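Local coordinates for protein excinuclease ABC, subunit A. (Deinococcus radiodurans, PDB 2VF7) that binds DNA and hydrolyses ATP as a zinc-containing UvrA-family ABC protein, and probably takes part in recognising damage during DNA excision repair, at residues Gly13-Val18 against Ala447-Asp452; Asp166-Asp171 against Ser256-His261; Val206-Leu211 against Trp218-Asp223. The protein carries 1 engineered substitution. All coordinates share one frame; numbering follows the deposited sequence.

Leading off the chain, strand 15-21 takes part in contact 1, which is completed only when strand 449-453 comes back to it. The long loop so closed contains both other contacts. Within it, helix 165-168 meets the start of helix 258-268, closing contact 2, and between those two the short loop of contact 3 runs from the 3-10 turn 208-210 to helix 213-221; no loops cross. Contact 1 joins two sheets of the first nucleotide-binding part. Contacts 2 and 3 lie on the opposite side of the chain's centre, about 9 Å apart between centres, within the UvrA DNA-binding domain; the end of helix 213-221, in contact 3, is hydrogen-bonded to the start of helix 258-268, in contact 2.

Contact 1: Gly13-Val18 against Ala447-Asp452; sequences GGFVQV and ADWLVD
Phe15 presents the edge of its ring to one face of the Trp449 indole, and this T-shaped (edge-to-face) pair is the whole of the contact. The tight part is a single corner: Phe15 CE2 stands 3.9 Å from Trp449 CH2 and 4.1 Å from Trp449 CZ3, above the outer rim of the six-membered ring. The centroids of the Phe15 ring and the Trp449 six-membered ring are 5.5 Å apart, with the planes inclined at 62°. Trp449 holds CG anti to its backbone N (chi1 -171°), which sends the indole out across the gap, and its NE1 is hydrogen-bonded to Ser467 OG on the neighbouring strand 464-468. The Phe15 and Trp449 side chains cross at about a right angle, and the Phe15 ring comes close with its CE2 corner alone.

Away from that corner the arrangement is loose. The two CA atoms, Phe15 CA and Trp449 CA, are 11.3 Å apart, no hydrogen bond crosses, and both residues remain partly exposed at the surface. Pro34, at the end of strand 29-34, touches both side chains, while Lys32 makes a cation-pi contact with Phe15. The pair thus bridges the antiparallel sheet and the mixed sheet that carries the P-loop strand 38-42, two layers familiar from ABC ATPase heads. With only ring edge on ring face between these segments, their direct attraction is dispersive and weakly electrostatic, and it buries little surface.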
loop_
_atom_site.group_PDB
_atom_site.type_symbol
_atom_site.label_atom_id
_atom_site.label_comp_id
_atom_site.label_asym_id
_atom_site.label_seq_id
_atom_site.Cartn_x
_atom_site.Cartn_y
_atom_site.Cartn_z
ATOM N N GLY A 13 -9.465 2.809 -33.681
ATOM C CA GLY A 13 -10.569 2.049 -33.090
ATOM C C GLY A 13 -10.614 2.242 -31.584
ATOM O O GLY A 13 -9.761 2.921 -30.997
ATOM N N GLY A 14 -11.613 1.656 -30.940
ATOM C CA GLY A 14 -11.598 1.563 -29.488
ATOM C C GLY A 14 -10.999 0.238 -29.058
ATOM O O GLY A 14 -11.573 -0.448 -28.229
ATOM N N PHE A 15 -9.843 -0.123 -29.618
ATOM C CA PHE A 15 -9.216 -1.417 -29.352
ATOM C C PHE A 15 -8.012 -1.367 -28.432
ATOM O O PHE A 15 -7.191 -0.444 -28.508
ATOM C CB PHE A 15 -8.803 -2.098 -30.656
ATOM C CG PHE A 15 -9.954 -2.616 -31.452
ATOM C CD1 PHE A 15 -10.484 -1.871 -32.486
ATOM C CD2 PHE A 15 -10.519 -3.859 -31.160
ATOM C CE1 PHE A 15 -11.551 -2.345 -33.219
ATOM C CE2 PHE A 15 -11.593 -4.335 -31.873
ATOM C CZ PHE A 15 -12.110 -3.581 -32.914
ATOM N N VAL A 16 -7.932 -2.367 -27.555
ATOM C CA VAL A 16 -6.727 -2.680 -26.789
ATOM C C VAL A 16 -5.871 -3.544 -27.726
ATOM O O VAL A 16 -6.382 -4.437 -28.386
ATOM C CB VAL A 16 -7.061 -3.454 -25.471
ATOM C CG1 VAL A 16 -5.814 -3.698 -24.624
ATOM C CG2 VAL A 16 -8.182 -2.740 -24.644
ATOM N N GLN A 17 -4.586 -3.242 -27.840
ATOM C CA GLN A 17 -3.724 -3.984 -28.751
ATOM C C GLN A 17 -2.601 -4.654 -27.971
ATOM O O GLN A 17 -1.875 -3.998 -27.228
ATOM C CB GLN A 17 -3.180 -3.082 -29.862
ATOM C CG GLN A 17 -2.328 -3.827 -30.918
ATOM C CD GLN A 17 -3.112 -4.912 -31.686
ATOM O OE1 GLN A 17 -4.107 -4.612 -32.353
ATOM N NE2 GLN A 17 -2.647 -6.168 -31.607
ATOM N N VAL A 18 -2.486 -5.966 -28.149
ATOM C CA VAL A 18 -1.547 -6.800 -27.409
ATOM C C VAL A 18 -0.573 -7.444 -28.382
ATOM O O VAL A 18 -0.978 -8.028 -29.401
ATOM C CB VAL A 18 -2.295 -7.896 -26.626
ATOM C CG1 VAL A 18 -1.340 -8.988 -26.094
ATOM C CG2 VAL A 18 -3.137 -7.283 -25.503
ATOM N N ALA A 447 -22.155 -12.223 -26.195
ATOM C CA ALA A 447 -21.011 -11.344 -26.095
ATOM C C ALA A 447 -20.803 -10.491 -27.354
ATOM O O ALA A 447 -21.107 -10.931 -28.460
ATOM C CB ALA A 447 -19.758 -12.164 -25.787
ATOM N N ASP A 448 -20.274 -9.278 -27.163
ATOM C CA ASP A 448 -19.979 -8.353 -28.253
ATOM C C ASP A 448 -18.809 -8.886 -29.091
ATOM O O ASP A 448 -18.804 -8.771 -30.316
ATOM C CB ASP A 448 -19.646 -6.955 -27.702
ATOM C CG ASP A 448 -20.847 -6.273 -27.006
ATOM O OD1 ASP A 448 -20.688 -5.721 -25.887
ATOM O OD2 ASP A 448 -21.944 -6.269 -27.583
ATOM N N TRP A 449 -17.828 -9.477 -28.416
ATOM C CA TRP A 449 -16.596 -9.944 -29.039
ATOM C C TRP A 449 -16.135 -11.203 -28.291
ATOM O O TRP A 449 -16.453 -11.393 -27.103
ATOM C CB TRP A 449 -15.552 -8.834 -28.913
ATOM C CG TRP A 449 -14.238 -8.970 -29.663
ATOM C CD1 TRP A 449 -13.087 -9.524 -29.191
ATOM C CD2 TRP A 449 -13.919 -8.442 -30.964
ATOM N NE1 TRP A 449 -12.086 -9.420 -30.123
ATOM C CE2 TRP A 449 -12.566 -8.747 -31.217
ATOM C CE3 TRP A 449 -14.653 -7.761 -31.943
ATOM C CZ2 TRP A 449 -11.933 -8.410 -32.410
ATOM C CZ3 TRP A 449 -14.024 -7.428 -33.133
ATOM C CH2 TRP A 449 -12.675 -7.760 -33.358
ATOM N N LEU A 450 -15.396 -12.071 -28.981
ATOM C CA LEU A 450 -14.832 -13.227 -28.306
ATOM C C LEU A 450 -13.426 -13.597 -28.748
ATOM O O LEU A 450 -13.081 -13.474 -29.906
ATOM C CB LEU A 450 -15.805 -14.416 -28.360
ATOM C CG LEU A 450 -15.689 -15.560 -29.340
ATOM C CD1 LEU A 450 -14.532 -16.493 -28.972
ATOM C CD2 LEU A 450 -17.008 -16.309 -29.318
ATOM N N VAL A 451 -12.614 -14.028 -27.792
ATOM C CA VAL A 451 -11.253 -14.496 -28.051
ATOM C C VAL A 451 -11.137 -15.995 -27.726
ATOM O O VAL A 451 -11.174 -16.383 -26.550
ATOM C CB VAL A 451 -10.224 -13.719 -27.209
ATOM C CG1 VAL A 451 -8.819 -14.010 -27.691
ATOM C CG2 VAL A 451 -10.518 -12.199 -27.225
ATOM N N ASP A 452 -10.998 -16.823 -28.767
ATOM C CA ASP A 452 -10.882 -18.280 -28.591
ATOM C C ASP A 452 -9.424 -18.705 -28.637
ATOM O O ASP A 452 -8.716 -18.470 -29.627
ATOM C CB ASP A 452 -11.717 -19.062 -29.628
ATOM C CG ASP A 452 -12.058 -20.484 -29.165
ATOM O OD1 ASP A 452 -11.771 -21.455 -29.914
ATOM O OD2 ASP A 452 -12.628 -20.641 -28.055
#

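Contact 2: Asp166-Asp171 against Ser256-His261; sequences DSMVPD and SSARRH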
loop_
_atom_site.group_PDB
_atom_site.type_symbol
_atom_site.label_atom_id
_atom_site.label_comp_id
_atom_site.label_asym_id
_atom_site.label_seq_id
_atom_site.Cartn_x
_atom_site.Cartn_y
_atom_site.Cartn_z
ATOM N N ASP A 166 -6.648 -25.948 35.924
ATOM C CA ASP A 166 -6.964 -27.196 35.241
ATOM C C ASP A 166 -6.851 -27.064 33.721
ATOM O O ASP A 166 -6.340 -27.972 33.061
ATOM C CB ASP A 166 -8.363 -27.719 35.604
ATOM C CG ASP A 166 -8.713 -27.537 37.084
ATOM O OD1 ASP A 166 -8.570 -26.406 37.626
ATOM O OD2 ASP A 166 -9.175 -28.520 37.703
ATOM N N SER A 167 -7.322 -25.950 33.159
ATOM C CA SER A 167 -7.261 -25.758 31.709
ATOM C C SER A 167 -5.819 -25.591 31.217
ATOM O O SER A 167 -5.483 -26.041 30.124
ATOM C CB SER A 167 -8.139 -24.586 31.255
ATOM O OG SER A 167 -7.614 -23.329 31.647
ATOM N N MET A 168 -4.973 -24.991 32.055
ATOM C CA MET A 168 -3.556 -24.693 31.737
ATOM C C MET A 168 -2.542 -25.738 32.161
ATOM O O MET A 168 -1.478 -25.858 31.556
ATOM C CB MET A 168 -3.157 -23.391 32.413
ATOM C CG MET A 168 -3.528 -22.196 31.633
ATOM S SD MET A 168 -3.292 -20.712 32.593
ATOM C CE MET A 168 -3.308 -19.631 31.208
ATOM N N VAL A 169 -2.829 -26.428 33.257
ATOM C CA VAL A 169 -2.043 -27.601 33.672
ATOM C C VAL A 169 -2.943 -28.821 33.749
ATOM O O VAL A 169 -3.564 -29.101 34.793
ATOM C CB VAL A 169 -1.084 -27.353 34.910
ATOM C CG1 VAL A 169 -1.178 -25.926 35.424
ATOM C CG2 VAL A 169 -1.262 -28.372 36.001
ATOM N N PRO A 170 -3.070 -29.523 32.608
ATOM C CA PRO A 170 -3.946 -30.689 32.491
ATOM C C PRO A 170 -3.456 -31.898 33.301
ATOM O O PRO A 170 -4.283 -32.686 33.779
ATOM C CB PRO A 170 -3.930 -30.994 30.995
ATOM C CG PRO A 170 -3.258 -29.806 30.346
ATOM C CD PRO A 170 -2.365 -29.239 31.349
ATOM N N ASP A 171 -2.135 -32.026 33.455
ATOM C CA ASP A 171 -1.508 -33.078 34.273
ATOM C C ASP A 171 -0.579 -32.465 35.319
ATOM O O ASP A 171 0.512 -32.046 34.977
ATOM C CB ASP A 171 -0.725 -34.050 33.384
ATOM C CG ASP A 171 -0.168 -35.271 34.145
ATOM O OD1 ASP A 171 -0.335 -35.398 35.390
ATOM O OD2 ASP A 171 0.449 -36.125 33.464
ATOM N N SER A 256 6.642 -14.089 31.595
ATOM C CA SER A 256 5.251 -13.924 31.238
ATOM C C SER A 256 4.470 -15.068 31.852
ATOM O O SER A 256 4.806 -16.238 31.653
ATOM C CB SER A 256 5.051 -13.900 29.735
ATOM O OG SER A 256 3.926 -14.699 29.434
ATOM N N SER A 257 3.438 -14.740 32.619
ATOM C CA SER A 257 2.635 -15.773 33.278
ATOM C C SER A 257 1.903 -16.627 32.244
ATOM O O SER A 257 1.802 -16.235 31.089
ATOM C CB SER A 257 1.652 -15.142 34.246
ATOM O OG SER A 257 0.727 -14.343 33.545
ATOM N N ALA A 258 1.406 -17.802 32.646
ATOM C CA ALA A 258 0.673 -18.658 31.713
ATOM C C ALA A 258 -0.536 -17.927 31.124
ATOM O O ALA A 258 -0.783 -18.007 29.921
ATOM C CB ALA A 258 0.250 -19.963 32.373
ATOM N N ARG A 259 -1.294 -17.226 31.972
ATOM C CA ARG A 259 -2.438 -16.445 31.523
ATOM C C ARG A 259 -2.058 -15.369 30.497
ATOM O O ARG A 259 -2.644 -15.310 29.430
ATOM C CB ARG A 259 -3.157 -15.838 32.720
ATOM C CG ARG A 259 -4.333 -14.961 32.356
ATOM C CD ARG A 259 -4.596 -13.973 33.471
ATOM N NE ARG A 259 -5.773 -14.342 34.240
ATOM C CZ ARG A 259 -6.144 -13.774 35.390
ATOM N NH1 ARG A 259 -5.407 -12.802 35.937
ATOM N NH2 ARG A 259 -7.261 -14.186 36.003
ATOM N N ARG A 260 -1.073 -14.535 30.825
ATOM C CA ARG A 260 -0.574 -13.488 29.938
ATOM C C ARG A 260 -0.263 -14.021 28.529
ATOM O O ARG A 260 -0.723 -13.469 27.512
ATOM C CB ARG A 260 0.671 -12.868 30.564
ATOM C CG ARG A 260 1.373 -11.789 29.737
ATOM C CD ARG A 260 1.952 -10.727 30.652
ATOM N NE ARG A 260 1.428 -9.454 30.189
ATOM C CZ ARG A 260 1.189 -8.388 30.938
ATOM N NH1 ARG A 260 1.415 -8.380 32.244
ATOM N NH2 ARG A 260 0.712 -7.313 30.349
ATOM N N HIS A 261 0.508 -15.100 28.467
ATOM C CA HIS A 261 0.852 -15.703 27.195
ATOM C C HIS A 261 -0.349 -16.189 26.421
ATOM O O HIS A 261 -0.400 -16.035 25.208
ATOM C CB HIS A 261 1.793 -16.892 27.367
ATOM C CG HIS A 261 2.044 -17.607 26.080
ATOM N ND1 HIS A 261 1.355 -18.746 25.716
ATOM C CD2 HIS A 261 2.841 -17.290 25.026
ATOM C CE1 HIS A 261 1.742 -19.116 24.509
ATOM N NE2 HIS A 261 2.645 -18.254 24.070
#
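The first turn of helix 258-268, in the UvrA DNA-binding domain, receives the end of Met168, the last residue of helix 165-168, at Ala258 and Arg259. Met168 SD lies 3.6 Å from Ala258 CB, a plain apolar touch. The methyl goes further and settles over one face of the peptide that links Ala258 to Arg259: Met168 CE is 3.3 Å from Ala258 C and 3.2 Å from Arg259 N, tight packing that is on the short side for a methyl over a peptide. The thioether reaches this far because its chain is extended beyond CG (chi2 170°, chi3 162°). Arg259 adds only the root of its side chain, its CB being 4.1 Å from Met168 CE, while the guanidinium end leads away.

The peptide under the methyl belongs to a capped helix start. Ser257 is the N-cap, and its OG accepts from Arg260 N at 3.3 Å with a fairly straight N-H...O angle of 162°; the same hydroxyl is also hydrogen-bonded to Thr222 O. The carbonyl oxygen Ser257 O takes two donors from opposite faces of its plane, Ser256 OG at 3.1 Å and His261 N at 3.1 Å, the latter being the first bond of the helix proper. Backbone bonds from Ala258 to Ile219 and from Arg259 to Leu220 tie this turn to the end of helix 213-221, and Leu220 also touches Ala258. The buried Met168 side chain is touched by Val163 and Ala183 as well.

Contact 3: Val206-Leu211 against Trp218-Asp223; sequences VPWREL and WILFTD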
loop_
_atom_site.group_PDB
_atom_site.type_symbol
_atom_site.label_atom_id
_atom_site.label_comp_id
_atom_site.label_asym_id
_atom_site.label_seq_id
_atom_site.Cartn_x
_atom_site.Cartn_y
_atom_site.Cartn_z
ATOM N N VAL A 206 10.295 -30.698 40.507
ATOM C CA VAL A 206 9.399 -31.229 41.553
ATOM C C VAL A 206 7.972 -31.211 41.002
ATOM O O VAL A 206 7.603 -30.267 40.315
ATOM C CB VAL A 206 9.540 -30.347 42.815
ATOM C CG1 VAL A 206 8.199 -29.786 43.298
ATOM C CG2 VAL A 206 10.306 -31.090 43.910
ATOM N N PRO A 207 7.157 -32.247 41.280
ATOM C CA PRO A 207 5.839 -32.223 40.621
ATOM C C PRO A 207 4.999 -30.977 40.973
ATOM O O PRO A 207 5.075 -30.455 42.104
ATOM C CB PRO A 207 5.167 -33.507 41.131
ATOM C CG PRO A 207 6.307 -34.355 41.627
ATOM C CD PRO A 207 7.310 -33.435 42.154
ATOM N N TRP A 208 4.215 -30.512 40.005
ATOM C CA TRP A 208 3.483 -29.256 40.134
ATOM C C TRP A 208 2.720 -29.165 41.489
ATOM O O TRP A 208 3.012 -28.302 42.326
ATOM C CB TRP A 208 2.580 -29.066 38.905
ATOM C CG TRP A 208 1.774 -27.798 38.908
ATOM C CD1 TRP A 208 0.460 -27.679 39.231
ATOM C CD2 TRP A 208 2.228 -26.467 38.580
ATOM N NE1 TRP A 208 0.060 -26.372 39.129
ATOM C CE2 TRP A 208 1.122 -25.603 38.735
ATOM C CE3 TRP A 208 3.459 -25.923 38.190
ATOM C CZ2 TRP A 208 1.199 -24.221 38.490
ATOM C CZ3 TRP A 208 3.537 -24.530 37.953
ATOM C CH2 TRP A 208 2.409 -23.703 38.117
ATOM N N ARG A 209 1.795 -30.084 41.720
ATOM C CA ARG A 209 0.963 -30.105 42.937
ATOM C C ARG A 209 1.710 -30.015 44.288
ATOM O O ARG A 209 1.106 -29.730 45.322
ATOM C CB ARG A 209 0.072 -31.342 42.909
ATOM C CG ARG A 209 0.772 -32.590 43.382
ATOM C CD ARG A 209 0.466 -33.808 42.540
ATOM N NE ARG A 209 -0.954 -34.037 42.259
ATOM C CZ ARG A 209 -1.385 -35.019 41.471
ATOM N NH1 ARG A 209 -0.498 -35.850 40.927
ATOM N NH2 ARG A 209 -2.689 -35.186 41.235
ATOM N N GLU A 210 3.019 -30.248 44.264
ATOM C CA GLU A 210 3.864 -30.180 45.459
ATOM C C GLU A 210 4.382 -28.777 45.721
ATOM O O GLU A 210 4.930 -28.503 46.790
ATOM C CB GLU A 210 5.052 -31.157 45.349
ATOM C CG GLU A 210 4.683 -32.651 45.205
ATOM C CD GLU A 210 3.577 -33.083 46.157
ATOM O OE1 GLU A 210 2.557 -33.627 45.697
ATOM O OE2 GLU A 210 3.704 -32.870 47.372
ATOM N N LEU A 211 4.221 -27.882 44.753
ATOM C CA LEU A 211 4.650 -26.489 44.933
ATOM C C LEU A 211 3.605 -25.761 45.769
ATOM O O LEU A 211 2.424 -26.115 45.706
ATOM C CB LEU A 211 4.846 -25.800 43.573
ATOM C CG LEU A 211 5.985 -26.284 42.645
ATOM C CD1 LEU A 211 5.953 -25.549 41.325
ATOM C CD2 LEU A 211 7.346 -26.088 43.279
ATOM N N TRP A 218 1.004 -17.519 41.330
ATOM C CA TRP A 218 1.891 -16.528 40.693
ATOM C C TRP A 218 2.280 -16.909 39.266
ATOM O O TRP A 218 2.048 -16.156 38.324
ATOM C CB TRP A 218 3.150 -16.349 41.536
ATOM C CG TRP A 218 3.955 -15.164 41.165
ATOM C CD1 TRP A 218 3.776 -13.892 41.612
ATOM C CD2 TRP A 218 5.078 -15.127 40.278
ATOM N NE1 TRP A 218 4.710 -13.058 41.057
ATOM C CE2 TRP A 218 5.528 -13.787 40.236
ATOM C CE3 TRP A 218 5.754 -16.092 39.522
ATOM C CZ2 TRP A 218 6.613 -13.381 39.458
ATOM C CZ3 TRP A 218 6.840 -15.688 38.745
ATOM C CH2 TRP A 218 7.259 -14.341 38.726
ATOM N N ILE A 219 2.859 -18.097 39.116
ATOM C CA ILE A 219 3.277 -18.630 37.823
ATOM C C ILE A 219 2.171 -18.532 36.769
ATOM O O ILE A 219 2.406 -18.119 35.626
ATOM C CB ILE A 219 3.771 -20.094 37.990
ATOM C CG1 ILE A 219 5.030 -20.099 38.860
ATOM C CG2 ILE A 219 4.011 -20.771 36.635
ATOM C CD1 ILE A 219 5.542 -21.457 39.220
ATOM N N LEU A 220 0.968 -18.924 37.184
ATOM C CA LEU A 220 -0.208 -19.016 36.319
ATOM C C LEU A 220 -0.937 -17.683 36.091
ATOM O O LEU A 220 -1.411 -17.440 34.990
ATOM C CB LEU A 220 -1.171 -20.051 36.897
ATOM C CG LEU A 220 -1.297 -21.481 36.365
ATOM C CD1 LEU A 220 -0.022 -22.084 35.757
ATOM C CD2 LEU A 220 -1.831 -22.372 37.485
ATOM N N PHE A 221 -1.016 -16.822 37.107
ATOM C CA PHE A 221 -1.914 -15.651 37.059
ATOM C C PHE A 221 -1.313 -14.224 37.194
ATOM O O PHE A 221 -2.003 -13.235 36.880
ATOM C CB PHE A 221 -3.099 -15.837 38.020
ATOM C CG PHE A 221 -3.917 -17.077 37.739
ATOM C CD1 PHE A 221 -4.820 -17.116 36.680
ATOM C CD2 PHE A 221 -3.779 -18.214 38.537
ATOM C CE1 PHE A 221 -5.580 -18.271 36.417
ATOM C CE2 PHE A 221 -4.533 -19.376 38.289
ATOM C CZ PHE A 221 -5.435 -19.407 37.223
ATOM N N THR A 222 -0.073 -14.105 37.662
ATOM C CA THR A 222 0.537 -12.791 37.869
ATOM C C THR A 222 0.510 -11.904 36.623
ATOM O O THR A 222 0.470 -12.417 35.509
ATOM C CB THR A 222 1.980 -12.889 38.433
ATOM O OG1 THR A 222 2.409 -11.601 38.871
ATOM C CG2 THR A 222 2.967 -13.410 37.401
ATOM N N ASP A 223 0.509 -10.577 36.834
ATOM C CA ASP A 223 0.685 -9.569 35.764
ATOM C C ASP A 223 2.128 -9.082 35.704
ATOM O O ASP A 223 2.535 -8.351 34.785
ATOM C CB ASP A 223 -0.197 -8.353 36.037
ATOM C CG ASP A 223 -1.663 -8.585 35.696
ATOM O OD1 ASP A 223 -2.514 -8.071 36.446
ATOM O OD2 ASP A 223 -1.965 -9.254 34.680
#
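Trp208 drives the benzene end of its indole against Ile219 and Leu220, and these apolar touches make up the contact. Ile219 CG2 sits at the ring edge in the plane of the indole, 3.7 Å from Trp208 CH2, and the other arm of the same side chain brings Ile219 CD1 to 3.9 Å from Trp208 CZ3. Leu220 meets CZ2, the ring atom on the other side of CH2 from CZ3, with both methyls: Leu220 CD1 and Leu220 CD2 each lie 3.7 Å from Trp208 CZ2. The indole and the two aliphatic chains approach from opposite directions. With chi1 of Trp208 at -180°, CG lies opposite the backbone N, and the indole extends to the helix, its benzene end foremost.

Backbone bonds shape the two sides. Trp208 opens the 3-10 turn 208-210, where Glu210 N bonds to Pro207 O at 3.0 Å and Leu211 N to Trp208 O at 2.7 Å. This turn lies just ahead of helix 213-221 in the UvrA DNA-binding domain, so that the tryptophan folds back on the helix that follows it. At the far end of that helix Thr222 N still bonds to Trp218 O.

A polar bond and further packing lie around the apolar patch. Trp208 NE1 is hydrogen-bonded to Glu165 OE2, at the start of helix 165-168, and Val169 and Ile176 also touch the indole.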